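Local atomic coordinates of large component of pyocin AP41 (Pseudomonas aeruginosa, PDB entry 4UHQ), a protein that is a bacteriocin of the colicin/pyocin nuclease family whose DNase domain, the part in this structure, probably kills target bacteria by cutting their DNA. Residues D25-P30 with L114-P119. Residues are numbered along the deposited sequence; the frame is centred on the assembly and turned at random.
Sequences DGVPIP and LVIVTP
Val27 and Ile116 face each other as an antiparallel hydrogen-bonded pair, Val27 N reaching Ile116 O at 3.0 Å and Ile116 N returning to Val27 O at 2.9 Å. The two side chains share one face of the sheet and meet at a slant, Val27 CG2 coming within 3.8 Å of Ile116 CB. Ile29 joins them from beyond the paired residues: chi1 (-49°) sets CG1 beside its own backbone N, 3.9 Å from Leu114 CB, and chi2 (-50°) then swings CD1 to 3.9 Å from Ile116 CD1, the two side chains crossing nearly at a right angle. A water takes the N-H of Ile29 and lies within hydrogen-bonding distance of Leu114 O, linking the two segments just beyond the strand pairing. At the other end Gly26 CA packs 3.6 Å from Val117 CG1, and Val115 CG2 makes a van der Waals contact with Asp25 O at 3.4 Å. Antiparallel strands 95-98 and 114-117 with helix 119-132 form the beta-beta-alpha-metal motif of the HNH nuclease, which holds the nickel; 27-28 adds an edge strand. Phe52 of helix 45-57 touches both Ile29 and Ile116, whereas Val117 packs on helix 119-132 through Ile125 and the nickel ligand His122.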
loop_
_atom_site.group_PDB
_atom_site.type_symbol
_atom_site.label_atom_id
_atom_site.label_comp_id
_atom_site.label_asym_id
_atom_site.label_seq_id
_atom_site.Cartn_x
_atom_site.Cartn_y
_atom_site.Cartn_z
ATOM N N ASP A 25 -0.164 11.894 4.213
ATOM C CA ASP A 25 0.936 10.970 3.977
ATOM C C ASP A 25 0.448 9.597 3.594
ATOM O O ASP A 25 1.240 8.668 3.479
ATOM C CB ASP A 25 1.815 10.864 5.231
ATOM C CG ASP A 25 2.520 12.164 5.576
ATOM O OD1 ASP A 25 3.001 12.867 4.661
ATOM O OD2 ASP A 25 2.609 12.482 6.783
ATOM N N GLY A 26 -0.861 9.436 3.418
ATOM C CA GLY A 26 -1.400 8.110 3.156
ATOM C C GLY A 26 -1.518 7.327 4.459
ATOM O O GLY A 26 -1.332 7.906 5.547
ATOM N N VAL A 27 -1.836 6.040 4.362
ATOM C CA VAL A 27 -2.121 5.287 5.589
ATOM C C VAL A 27 -1.066 4.200 5.811
ATOM O O VAL A 27 -0.579 3.579 4.875
ATOM C CB VAL A 27 -3.529 4.683 5.534
ATOM C CG1 VAL A 27 -4.619 5.826 5.453
ATOM C CG2 VAL A 27 -3.650 3.705 4.399
ATOM N N PRO A 28 -0.747 3.931 7.082
ATOM C CA PRO A 28 0.258 2.901 7.340
ATOM C C PRO A 28 -0.284 1.499 7.120
ATOM O O PRO A 28 -1.486 1.263 7.018
ATOM C CB PRO A 28 0.577 3.104 8.825
ATOM C CG PRO A 28 -0.754 3.566 9.380
ATOM C CD PRO A 28 -1.277 4.531 8.321
ATOM N N ILE A 29 0.642 0.552 7.034
ATOM C CA ILE A 29 0.238 -0.853 6.939
ATOM C C ILE A 29 -0.160 -1.410 8.309
ATOM O O ILE A 29 0.607 -1.311 9.266
ATOM C CB ILE A 29 1.375 -1.685 6.387
ATOM C CG1 ILE A 29 1.960 -1.037 5.095
ATOM C CG2 ILE A 29 0.955 -3.121 6.170
ATOM C CD1 ILE A 29 0.871 -0.672 4.076
ATOM N N PRO A 30 -1.345 -2.015 8.428
ATOM C CA PRO A 30 -1.747 -2.585 9.714
ATOM C C PRO A 30 -0.806 -3.682 10.153
ATOM O O PRO A 30 -0.346 -4.455 9.312
ATOM C CB PRO A 30 -3.154 -3.145 9.428
ATOM C CG PRO A 30 -3.654 -2.222 8.313
ATOM C CD PRO A 30 -2.440 -2.009 7.432
ATOM N N LEU A 114 6.350 1.760 3.933
ATOM C CA LEU A 114 5.208 1.694 2.974
ATOM C C LEU A 114 3.978 2.395 3.525
ATOM O O LEU A 114 3.710 2.322 4.742
ATOM C CB LEU A 114 4.798 0.245 2.677
ATOM C CG LEU A 114 5.944 -0.619 2.223
ATOM C CD1 LEU A 114 5.441 -2.039 1.970
ATOM C CD2 LEU A 114 6.642 -0.073 0.983
ATOM N N VAL A 115 3.254 3.059 2.631
ATOM C CA VAL A 115 1.882 3.486 2.948
ATOM C C VAL A 115 0.985 3.107 1.800
ATOM O O VAL A 115 1.454 2.826 0.679
ATOM C CB VAL A 115 1.774 5.004 3.204
ATOM C CG1 VAL A 115 2.471 5.390 4.500
ATOM C CG2 VAL A 115 2.363 5.808 1.985
ATOM N N ILE A 116 -0.334 3.093 2.047
ATOM C CA ILE A 116 -1.282 2.982 0.940
ATOM C C ILE A 116 -1.840 4.357 0.634
ATOM O O ILE A 116 -2.138 5.129 1.554
ATOM C CB ILE A 116 -2.466 2.035 1.240
ATOM C CG1 ILE A 116 -1.977 0.652 1.673
ATOM C CG2 ILE A 116 -3.366 1.908 0.006
ATOM C CD1 ILE A 116 -0.975 -0.029 0.698
ATOM N N VAL A 117 -1.879 4.683 -0.662
ATOM C CA VAL A 117 -2.347 5.965 -1.179
ATOM C C VAL A 117 -3.199 5.727 -2.402
ATOM O O VAL A 117 -3.094 4.694 -3.088
ATOM C CB VAL A 117 -1.178 6.897 -1.561
ATOM C CG1 VAL A 117 -0.549 7.506 -0.309
ATOM C CG2 VAL A 117 -0.129 6.096 -2.385
ATOM N N THR A 118 -4.088 6.661 -2.700
ATOM C CA THR A 118 -4.790 6.593 -3.991
ATOM C C THR A 118 -3.838 7.031 -5.108
ATOM O O THR A 118 -2.823 7.683 -4.841
ATOM C CB THR A 118 -6.026 7.490 -4.051
ATOM O OG1 THR A 118 -5.615 8.843 -3.815
ATOM C CG2 THR A 118 -6.982 7.082 -2.997
ATOM N N PRO A 119 -4.147 6.712 -6.353
ATOM C CA PRO A 119 -3.265 7.189 -7.426
ATOM C C PRO A 119 -3.121 8.702 -7.431
ATOM O O PRO A 119 -1.981 9.236 -7.655
ATOM C CB PRO A 119 -3.954 6.707 -8.693
ATOM C CG PRO A 119 -4.681 5.447 -8.245
ATOM C CD PRO A 119 -5.160 5.754 -6.857
HETATM O O HOH W 1 3.567 0.904 7.594
#